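16S rRNA (guanine(1405)-N(7))-methyltransferase (Klebsiella pneumoniae, PDB 6PI9) probably methylates the N7 position of guanine 1405 in 16S rRNA, using S-adenosyl-L-methionine, and so confers resistance to aminoglycosides. Local coordinates at residues A115-L120 with T135-M140; A180-L185 with E199-L204; L209-P214 with Y255-T260. All coordinates share one frame; numbering follows the deposited sequence. Where two conformers were deposited one is given.

Interaction 1: residues A115-L120 with T135-M140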
loop_
_atom_site.group_PDB
_atom_site.type_symbol
_atom_site.label_atom_id
_atom_site.label_comp_id
_atom_site.label_asym_id
_atom_site.label_seq_id
_atom_site.Cartn_x
_atom_site.Cartn_y
_atom_site.Cartn_z
ATOM N N ALA A 115 30.459 -9.981 2.211
ATOM C CA ALA A 115 29.702 -10.889 1.368
ATOM C C ALA A 115 29.372 -10.237 0.026
ATOM O O ALA A 115 29.223 -9.020 -0.069
ATOM C CB ALA A 115 28.407 -11.285 2.048
ATOM N N ARG A 116 29.247 -11.067 -1.012
ATOM C CA ARG A 116 28.602 -10.663 -2.257
ATOM C C ARG A 116 27.120 -10.903 -2.077
ATOM O O ARG A 116 26.703 -12.052 -1.850
ATOM C CB ARG A 116 29.082 -11.469 -3.455
ATOM C CG ARG A 116 28.336 -11.121 -4.766
ATOM C CD ARG A 116 28.585 -9.669 -5.203
ATOM N NE ARG A 116 28.129 -9.462 -6.598
ATOM C CZ ARG A 116 28.062 -8.282 -7.203
ATOM N NH1 ARG A 116 28.415 -7.176 -6.555
ATOM N NH2 ARG A 116 27.626 -8.202 -8.469
ATOM N N VAL A 117 26.323 -9.840 -2.172
ATOM C CA VAL A 117 24.910 -9.897 -1.766
ATOM C C VAL A 117 24.043 -9.500 -2.955
ATOM O O VAL A 117 24.240 -8.426 -3.524
ATOM C CB VAL A 117 24.621 -8.949 -0.583
ATOM C CG1 VAL A 117 23.169 -8.957 -0.222
ATOM C CG2 VAL A 117 25.441 -9.348 0.666
ATOM N N LEU A 118 23.065 -10.329 -3.307
ATOM C CA LEU A 118 22.049 -9.938 -4.285
ATOM C C LEU A 118 20.869 -9.348 -3.519
ATOM O O LEU A 118 20.416 -9.955 -2.572
ATOM C CB LEU A 118 21.546 -11.161 -5.041
ATOM C CG LEU A 118 22.564 -12.034 -5.744
ATOM C CD1 LEU A 118 21.788 -13.063 -6.561
ATOM C CD2 LEU A 118 23.478 -11.191 -6.596
ATOM N N ASP A 119 20.357 -8.189 -3.928
ATOM C CA ASP A 119 19.203 -7.587 -3.228
ATOM C C ASP A 119 18.066 -7.585 -4.246
ATOM O O ASP A 119 18.069 -6.768 -5.161
ATOM C CB ASP A 119 19.560 -6.182 -2.751
ATOM C CG ASP A 119 18.557 -5.597 -1.805
ATOM O OD1 ASP A 119 17.402 -6.113 -1.709
ATOM O OD2 ASP A 119 18.957 -4.591 -1.141
ATOM N N LEU A 120 17.098 -8.517 -4.105
ATOM C CA LEU A 120 16.126 -8.770 -5.174
ATOM C C LEU A 120 14.919 -7.896 -4.912
ATOM O O LEU A 120 14.419 -7.874 -3.784
ATOM C CB LEU A 120 15.664 -10.227 -5.199
ATOM C CG LEU A 120 16.434 -11.259 -6.002
ATOM C CD1 LEU A 120 17.775 -11.382 -5.398
ATOM C CD2 LEU A 120 15.724 -12.599 -5.908
ATOM N N THR A 135 28.742 -3.135 1.207
ATOM C CA THR A 135 28.991 -2.325 0.021
ATOM C C THR A 135 29.319 -3.177 -1.206
ATOM O O THR A 135 29.874 -2.672 -2.191
ATOM C CB THR A 135 30.108 -1.319 0.311
ATOM O OG1 THR A 135 31.315 -2.034 0.589
ATOM C CG2 THR A 135 29.739 -0.507 1.549
ATOM N N ASN A 136 28.974 -4.460 -1.176
ATOM C CA ASN A 136 29.194 -5.338 -2.314
ATOM C C ASN A 136 27.886 -6.025 -2.664
ATOM O O ASN A 136 27.801 -7.250 -2.604
ATOM C CB ASN A 136 30.274 -6.378 -2.012
ATOM C CG ASN A 136 30.661 -7.194 -3.231
ATOM O OD1 ASN A 136 30.421 -6.794 -4.370
ATOM N ND2 ASN A 136 31.259 -8.359 -2.990
ATOM N N ALA A 137 26.843 -5.244 -2.977
ATOM C CA ALA A 137 25.559 -5.824 -3.318
ATOM C C ALA A 137 25.200 -5.539 -4.769
ATOM O O ALA A 137 25.683 -4.588 -5.386
ATOM C CB ALA A 137 24.399 -5.326 -2.413
ATOM N N LEU A 138 24.323 -6.372 -5.324
ATOM C CA LEU A 138 23.815 -6.114 -6.672
ATOM C C LEU A 138 22.327 -6.035 -6.480
ATOM O O LEU A 138 21.697 -7.062 -6.211
ATOM C CB LEU A 138 24.139 -7.231 -7.653
ATOM C CG LEU A 138 23.520 -6.907 -9.022
ATOM C CD1 LEU A 138 24.188 -5.652 -9.529
ATOM C CD2 LEU A 138 23.665 -8.073 -10.003
ATOM N N GLY A 139 21.770 -4.834 -6.563
ATOM C CA GLY A 139 20.330 -4.716 -6.480
ATOM C C GLY A 139 19.669 -4.963 -7.812
ATOM O O GLY A 139 20.243 -4.800 -8.896
ATOM N N MET A 140 18.394 -5.347 -7.754
ATOM C CA MET A 140 17.699 -5.416 -9.030
ATOM C C MET A 140 16.237 -5.126 -8.795
ATOM O O MET A 140 15.688 -5.471 -7.744
ATOM C CB MET A 140 17.915 -6.752 -9.727
ATOM C CG MET A 140 17.595 -7.986 -8.974
ATOM S SD MET A 140 18.634 -9.386 -9.666
ATOM C CE MET A 140 20.272 -9.001 -9.080
HETATM O O HOH W 1 27.978 -4.670 -7.748
#
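Val117 to Leu120 pair in register with Ala137 to Met140 as neighbouring parallel strands, 4.5 Å apart at the axes and 16° from parallel. Four backbone hydrogen bonds zigzag across the gap. Val117 N gives to Asn136 O, and Val117 O takes from Leu138 N at 2.7 Å. Asp119 N then gives to Leu138 O at 2.9 Å, a nearly straight bond, and Asp119 O takes from Met140 N. Asp119 and Val117 thus use both N and O toward this neighbour, while Leu118 and Leu120 bond to strand 179-183 on the other side.

The main polar side-chain contact lies just before the strands. Arg116 NH1 donates to Asn136 OD1 at 3.0 Å. The donor stands above the amide plane, and the two flat groups are turned 38° from each other. With CG anti to the backbone N and the chain bent at chi2 (64°), the Arg116 guanidinium comes back to Asn136 and Leu138. One face of the group lies against Leu138 CB, 3.7 Å from NH2. A water in the guanidinium plane accepts from NH1 and donates to Ala137 O.

The two strands and helix 125-131 form a right-handed beta-alpha-beta crossover of the Rossmann-like methyltransferase fold. Val117 and Ala137 meet on the face with Asp119, their CB atoms 4.1 Å apart. Gly139, which has no side chain, lies beside Asp119, its CA close to Asp119 CB. The Asp119 carboxylate leads away from this neighbour: OD2 is hydrogen-bonded to Asn125, and the side chain lies about 4 Å from the bound S-adenosyl-L-homocysteine. Leu118, Leu138, Leu120 and Met140 point to the other face. There Leu118 CD2 approaches Leu138 CB at 4.2 Å, and Met140 CG lies near Leu120 CA.

Interaction 2: residues A180-L185 with E199-L204. With SAH (S-adenosyl-L-homocysteine), chain B.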
loop_
_atom_site.group_PDB
_atom_site.type_symbol
_atom_site.label_atom_id
_atom_site.label_comp_id
_atom_site.label_asym_id
_atom_site.label_seq_id
_atom_site.Cartn_x
_atom_site.Cartn_y
_atom_site.Cartn_z
ATOM N N ALA A 180 21.358 -13.897 -0.752
ATOM C CA ALA A 180 20.371 -13.107 -1.460
ATOM C C ALA A 180 19.285 -12.665 -0.497
ATOM O O ALA A 180 18.922 -13.402 0.426
ATOM C CB ALA A 180 19.683 -13.855 -2.604
ATOM N N LEU A 181 18.833 -11.432 -0.704
ATOM C CA LEU A 181 17.828 -10.801 0.132
ATOM C C LEU A 181 16.559 -10.790 -0.685
ATOM O O LEU A 181 16.595 -10.412 -1.858
ATOM C CB LEU A 181 18.227 -9.368 0.495
ATOM C CG LEU A 181 19.674 -9.183 0.974
ATOM C CD1 LEU A 181 19.950 -7.710 1.298
ATOM C CD2 LEU A 181 19.954 -10.042 2.250
ATOM N N LEU A 182 15.463 -11.286 -0.088
ATOM C CA LEU A 182 14.124 -11.263 -0.680
ATOM C C LEU A 182 13.243 -10.597 0.356
ATOM O O LEU A 182 12.497 -11.281 1.100
ATOM C CB LEU A 182 13.631 -12.679 -0.993
ATOM C CG LEU A 182 14.454 -13.356 -2.118
ATOM C CD1 LEU A 182 15.680 -14.028 -1.489
ATOM C CD2 LEU A 182 13.594 -14.449 -2.804
ATOM N N MET A 183 13.340 -9.266 0.450
ATOM C CA MET A 183 12.748 -8.554 1.578
ATOM C C MET A 183 11.427 -7.929 1.121
ATOM O O MET A 183 11.407 -7.173 0.129
ATOM C CB MET A 183 13.758 -7.521 2.091
ATOM C CG MET A 183 14.989 -8.206 2.715
ATOM S SD MET A 183 16.386 -7.030 2.879
ATOM C CE MET A 183 15.637 -5.737 3.876
ATOM N N LYS A 184 10.334 -8.253 1.838
ATOM C CA LYS A 184 8.993 -7.734 1.547
ATOM C C LYS A 184 8.634 -7.944 0.090
ATOM O O LYS A 184 8.066 -7.063 -0.591
ATOM C CB LYS A 184 8.926 -6.254 1.924
ATOM C CG LYS A 184 9.076 -6.101 3.453
ATOM C CD LYS A 184 9.215 -4.554 3.788
ATOM C CE LYS A 184 9.334 -4.330 5.330
ATOM N NZ LYS A 184 9.703 -2.857 5.552
ATOM N N LEU A 185 8.992 -9.099 -0.398
ATOM C CA LEU A 185 8.904 -9.395 -1.821
ATOM C C LEU A 185 8.001 -10.574 -2.137
ATOM O O LEU A 185 7.230 -10.512 -3.085
ATOM C CB LEU A 185 10.319 -9.706 -2.348
ATOM C CG LEU A 185 10.326 -10.377 -3.730
ATOM C CD1 LEU A 185 9.747 -9.424 -4.781
ATOM C CD2 LEU A 185 11.778 -10.711 -4.085
ATOM N N GLU A 199 9.419 -21.087 -7.010
ATOM C CA GLU A 199 10.315 -21.325 -8.142
ATOM C C GLU A 199 11.573 -20.465 -8.001
ATOM O O GLU A 199 12.688 -20.925 -8.260
ATOM C CB GLU A 199 9.570 -21.010 -9.429
ATOM C CG GLU A 199 10.337 -21.260 -10.659
ATOM C CD GLU A 199 9.461 -21.097 -11.894
ATOM O OE1 GLU A 199 9.929 -21.560 -12.969
ATOM O OE2 GLU A 199 8.318 -20.507 -11.786
ATOM N N LEU A 200 11.399 -19.223 -7.552
ATOM C CA LEU A 200 12.526 -18.335 -7.320
ATOM C C LEU A 200 13.429 -18.855 -6.205
ATOM O O LEU A 200 14.649 -18.929 -6.372
ATOM C CB LEU A 200 12.012 -16.937 -6.991
ATOM C CG LEU A 200 13.041 -15.860 -6.640
ATOM C CD1 LEU A 200 13.986 -15.676 -7.831
ATOM C CD2 LEU A 200 12.307 -14.496 -6.334
ATOM N N LEU A 201 12.850 -19.202 -5.045
ATOM C CA LEU A 201 13.676 -19.699 -3.939
ATOM C C LEU A 201 14.479 -20.932 -4.339
ATOM O O LEU A 201 15.658 -21.067 -3.973
ATOM C CB LEU A 201 12.771 -20.020 -2.737
ATOM C CG LEU A 201 12.069 -18.861 -2.033
ATOM C CD1 LEU A 201 10.945 -19.416 -1.185
ATOM C CD2 LEU A 201 13.003 -18.039 -1.120
ATOM N N ALA A 202 13.864 -21.860 -5.080
ATOM C CA ALA A 202 14.553 -23.108 -5.417
ATOM C C ALA A 202 15.686 -22.926 -6.428
ATOM O O ALA A 202 16.530 -23.824 -6.561
ATOM C CB ALA A 202 13.557 -24.133 -5.968
ATOM N N SER A 203 15.728 -21.809 -7.149
ATOM C CA SER A 203 16.668 -21.649 -8.256
ATOM C C SER A 203 17.782 -20.634 -8.014
ATOM O O SER A 203 18.765 -20.626 -8.788
ATOM C CB SER A 203 15.921 -21.240 -9.538
ATOM O OG SER A 203 15.010 -22.241 -9.965
ATOM N N LEU A 204 17.653 -19.765 -7.003
ATOM C CA LEU A 204 18.708 -18.797 -6.711
ATOM C C LEU A 204 20.036 -19.491 -6.409
ATOM O O LEU A 204 20.084 -20.529 -5.742
ATOM C CB LEU A 204 18.282 -17.912 -5.536
ATOM C CG LEU A 204 17.250 -16.867 -5.937
ATOM C CD1 LEU A 204 16.679 -16.182 -4.686
ATOM C CD2 LEU A 204 17.810 -15.832 -6.953
HETATM N N SAH B . 13.204 -5.184 -0.844
HETATM C CA SAH B . 13.037 -3.722 -0.692
HETATM C CB SAH B . 11.786 -3.246 -1.409
HETATM C CG SAH B . 10.449 -3.963 -1.062
HETATM S SD SAH B . 9.007 -3.067 -1.802
HETATM C C SAH B . 12.961 -3.330 0.796
HETATM O O SAH B . 12.575 -4.211 1.593
HETATM O OXT SAH B . 13.223 -2.176 1.190
HETATM C "C5'" SAH B . 8.672 -4.217 -3.205
HETATM C "C4'" SAH B . 9.607 -3.989 -4.430
HETATM O "O4'" SAH B . 9.421 -5.056 -5.385
HETATM C "C3'" SAH B . 9.467 -2.652 -5.214
HETATM O "O3'" SAH B . 10.733 -1.963 -5.268
HETATM C "C2'" SAH B . 9.045 -3.060 -6.625
HETATM O "O2'" SAH B . 9.681 -2.211 -7.582
HETATM C "C1'" SAH B . 9.629 -4.479 -6.687
HETATM N N9 SAH B . 8.929 -5.377 -7.586
HETATM C C8 SAH B . 7.586 -5.652 -7.603
HETATM N N7 SAH B . 7.375 -6.643 -8.520
HETATM C C5 SAH B . 8.577 -6.934 -9.111
HETATM C C6 SAH B . 8.963 -7.789 -10.118
HETATM N N6 SAH B . 8.104 -8.518 -10.800
HETATM N N1 SAH B . 10.314 -7.890 -10.408
HETATM C C2 SAH B . 11.229 -7.103 -9.795
HETATM N N3 SAH B . 10.871 -6.231 -8.802
HETATM C C4 SAH B . 9.544 -6.179 -8.493
#
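Strand 179-183 of the central sheet meets helix 196-203 here in a small leucine core beside the cofactor pocket. Leu182 is the hub. Its CD2 meets Leu200 CD2 tip to tip at 3.8 Å, and Leu201 CD2 closes on the same methyl at 4.0 Å. Its other methyl, CD1, meets Leu204 CD1, also at 4.0 Å. Three leucines of 199-204 thus meet the methyls of one side chain. Leu201 starts off to one side of the strand. Its CG lies anti to the carbonyl carbon (chi1 -67°), and the end of the chain comes back to Leu182. Ala180, earlier on the strand, and Leu185, in the loop beyond it, widen the contact: Ala180 CB lies 4.3 Å from Leu204 CD1, and Leu185 CD2 lies 4.4 Å from Leu200 CD2. No hydrogen bond crosses between the two segments.

Within 199-204, Leu200 O accepts from both Ser203 N and Leu204 N, and Ser203 OG donates to Glu199 O. Leu120 of the neighbouring strand also touches Leu200 and Leu204.

Residues Met183 and Lys184 border the ligand. Met183 O accepts a hydrogen bond of 2.9 Å from the amino N of S-adenosyl-L-homocysteine, and Lys184 CB lies 4.1 Å from its CG. Lys184 NZ makes a salt bridge to Glu95. A helix packed on one face of a strand that leads into the amino acid part of the ligand site is typical of Rossmann-like methyltransferases.

Interaction 3: residues L209-P214 with Y255-T260; sequences LVVTFP and YLVERT
Leu209 and Val257 form a hydrogen-bonded antiparallel pair that uses both N-H groups and both carbonyls. Leu209 N gives to Val257 O at 2.8 Å, and Val257 N returns a bond to Leu209 O at 2.9 Å. Val211 and Tyr255 repeat the pattern. Val211 N gives to Tyr255 O at 3.0 Å, a fairly straight bond (168° at the hydrogen), and Tyr255 N gives to Val211 O. Between them Val210 and Leu256 make a non-hydrogen-bonded pair. Val210 turns its polar backbone to strand 179-183, where Ala180 and Leu182 are its partners. Its CA-H makes a further contact with Tyr255 O.

On one face Leu209 CB and Val257 CB are 4.0 Å apart, and Val211 CG2 lies 4.2 Å from Val257 CG2. On the other Val210 and Leu256 lie side by side. Past the paired residues, Phe213 and Tyr255 cross obliquely, their CE2 atoms 3.8 Å apart. Tyr255 CD2 lies in the Phe213 ring plane, at its edge. Tyr255 CG is anti to the carbonyl carbon (chi1 -75°), which puts Val211 O at the edge of the Tyr255 ring. Phe233 of helix 225-236 meets both rings.

Several polar side chains have partners outside the two segments. Thr212 OG1 is bonded to Glu252 and to Lys184 N. Glu258 makes salt bridges with Arg208 and Arg244. Arg259 has two conformers, so its bond from NH2 to Leu201 O and its approach to Leu209 CD1 are less certain. An antiparallel strand 252-259, set between strands 208-214 and 241-248, is the hallmark of the seven-stranded 3-2-1-4-5-7-6 sheet of class I methyltransferases.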
loop_
_atom_site.group_PDB
_atom_site.type_symbol
_atom_site.label_atom_id
_atom_site.label_comp_id
_atom_site.label_asym_id
_atom_site.label_seq_id
_atom_site.Cartn_x
_atom_site.Cartn_y
_atom_site.Cartn_z
ATOM N N LEU A 209 19.797 -17.126 2.290
ATOM C CA LEU A 209 18.740 -16.228 1.852
ATOM C C LEU A 209 18.193 -15.520 3.080
ATOM O O LEU A 209 18.082 -16.128 4.148
ATOM C CB LEU A 209 17.576 -16.968 1.170
ATOM C CG LEU A 209 17.989 -17.951 0.079
ATOM C CD1 LEU A 209 16.728 -18.587 -0.450
ATOM C CD2 LEU A 209 18.754 -17.269 -1.086
ATOM N N VAL A 210 17.856 -14.245 2.929
ATOM C CA VAL A 210 17.126 -13.491 3.956
ATOM C C VAL A 210 15.781 -13.180 3.366
ATOM O O VAL A 210 15.704 -12.467 2.362
ATOM C CB VAL A 210 17.856 -12.195 4.343
ATOM C CG1 VAL A 210 17.032 -11.412 5.398
ATOM C CG2 VAL A 210 19.254 -12.538 4.862
ATOM N N VAL A 211 14.712 -13.713 3.958
ATOM C CA VAL A 211 13.363 -13.575 3.386
ATOM C C VAL A 211 12.514 -12.867 4.418
ATOM O O VAL A 211 12.518 -13.272 5.586
ATOM C CB VAL A 211 12.744 -14.953 3.062
ATOM C CG1 VAL A 211 11.265 -14.811 2.565
ATOM C CG2 VAL A 211 13.649 -15.765 2.078
ATOM N N THR A 212 11.861 -11.765 4.044
ATOM C CA THR A 212 11.107 -11.045 5.057
ATOM C C THR A 212 9.691 -10.726 4.605
ATOM O O THR A 212 9.377 -10.645 3.413
ATOM C CB THR A 212 11.761 -9.735 5.483
ATOM O OG1 THR A 212 11.506 -8.753 4.471
ATOM C CG2 THR A 212 13.252 -9.942 5.693
ATOM N N PHE A 213 8.838 -10.460 5.609
ATOM C CA PHE A 213 7.434 -10.150 5.321
ATOM C C PHE A 213 7.009 -8.961 6.170
ATOM O O PHE A 213 7.454 -8.824 7.303
ATOM C CB PHE A 213 6.507 -11.339 5.699
ATOM C CG PHE A 213 6.812 -12.590 4.929
ATOM C CD1 PHE A 213 6.151 -12.844 3.727
ATOM C CD2 PHE A 213 7.768 -13.511 5.400
ATOM C CE1 PHE A 213 6.443 -14.024 2.991
ATOM C CE2 PHE A 213 8.082 -14.688 4.670
ATOM C CZ PHE A 213 7.404 -14.950 3.452
ATOM N N PRO A 214 6.140 -8.111 5.657
ATOM C CA PRO A 214 5.623 -7.032 6.501
ATOM C C PRO A 214 4.605 -7.588 7.486
ATOM O O PRO A 214 3.793 -8.452 7.150
ATOM C CB PRO A 214 4.972 -6.074 5.500
ATOM C CG PRO A 214 4.551 -7.017 4.323
ATOM C CD PRO A 214 5.554 -8.158 4.301
ATOM N N TYR A 255 13.299 -14.144 8.168
ATOM C CA TYR A 255 13.748 -15.536 8.145
ATOM C C TYR A 255 15.171 -15.602 7.604
ATOM O O TYR A 255 15.455 -15.045 6.541
ATOM C CB TYR A 255 12.905 -16.378 7.184
ATOM C CG TYR A 255 11.537 -16.719 7.722
ATOM C CD1 TYR A 255 11.330 -17.856 8.478
ATOM C CD2 TYR A 255 10.446 -15.899 7.450
ATOM C CE1 TYR A 255 10.039 -18.165 8.962
ATOM C CE2 TYR A 255 9.181 -16.206 7.941
ATOM C CZ TYR A 255 8.992 -17.309 8.671
ATOM O OH TYR A 255 7.713 -17.605 9.137
ATOM N N LEU A 256 16.048 -16.320 8.304
ATOM C CA LEU A 256 17.380 -16.627 7.787
ATOM C C LEU A 256 17.336 -18.066 7.283
ATOM O O LEU A 256 17.037 -18.985 8.055
ATOM C CB LEU A 256 18.426 -16.466 8.902
ATOM C CG LEU A 256 18.427 -15.119 9.650
ATOM C CD1 LEU A 256 19.574 -15.051 10.709
ATOM C CD2 LEU A 256 18.509 -13.946 8.666
ATOM N N VAL A 257 17.647 -18.264 6.021
ATOM C CA VAL A 257 17.349 -19.500 5.321
ATOM C C VAL A 257 18.638 -20.038 4.730
ATOM O O VAL A 257 19.388 -19.294 4.090
ATOM C CB VAL A 257 16.314 -19.252 4.216
ATOM C CG1 VAL A 257 16.057 -20.510 3.412
ATOM C CG2 VAL A 257 15.043 -18.676 4.841
ATOM N N GLU A 258 18.849 -21.337 4.880
ATOM C CA GLU A 258 20.098 -21.967 4.481
ATOM C C GLU A 258 19.825 -23.084 3.493
ATOM O O GLU A 258 18.806 -23.779 3.575
ATOM C CB GLU A 258 20.825 -22.504 5.692
ATOM C CG GLU A 258 22.279 -22.295 5.654
ATOM C CD GLU A 258 22.927 -22.773 6.929
ATOM O OE1 GLU A 258 22.293 -23.588 7.650
ATOM O OE2 GLU A 258 24.068 -22.343 7.182
ATOM N N ARG A 259 20.697 -23.215 2.513
ATOM C CA ARG A 259 20.512 -24.255 1.519
ATOM C C ARG A 259 21.022 -25.562 2.106
ATOM O O ARG A 259 22.175 -25.647 2.523
ATOM C CB ARG A 259 21.227 -23.895 0.218
ATOM C CG ARG A 259 20.608 -24.571 -1.001
ATOM C CD ARG A 259 20.885 -23.817 -2.305
ATOM N NE ARG A 259 20.088 -22.596 -2.473
ATOM C CZ ARG A 259 18.983 -22.511 -3.222
ATOM N NH1 ARG A 259 18.523 -23.569 -3.883
ATOM N NH2 ARG A 259 18.347 -21.367 -3.337
ATOM N N THR A 260 20.142 -26.552 2.180
ATOM C CA THR A 260 20.494 -27.887 2.644
ATOM C C THR A 260 20.718 -28.799 1.427
ATOM O O THR A 260 20.119 -28.617 0.347
ATOM C CB THR A 260 19.406 -28.475 3.555
ATOM O OG1 THR A 260 19.064 -27.508 4.545
ATOM C CG2 THR A 260 19.914 -29.727 4.247
ATOM O OXT THR A 260 21.522 -29.728 1.494
#

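In the fold
From the N terminus the chain first passes several helices. Interaction 1 then closes the short loop through helix 125-131. Interaction 2 follows and closes a loop through helix 186-192 onto helix 196-203. Interaction 3 comes last and closes the longest loop, which carries helix 225-236 and strand 241-248. The three loops run in series; none nests in or crosses another. All reach one sheet. Strand 179-183 is the bridge: Leu181 bonds to Leu118 and Leu120 of interaction 1, and Leu182 N to Val210 O of interaction 3. Together they tie the five parallel strands of the sheet to its antiparallel end.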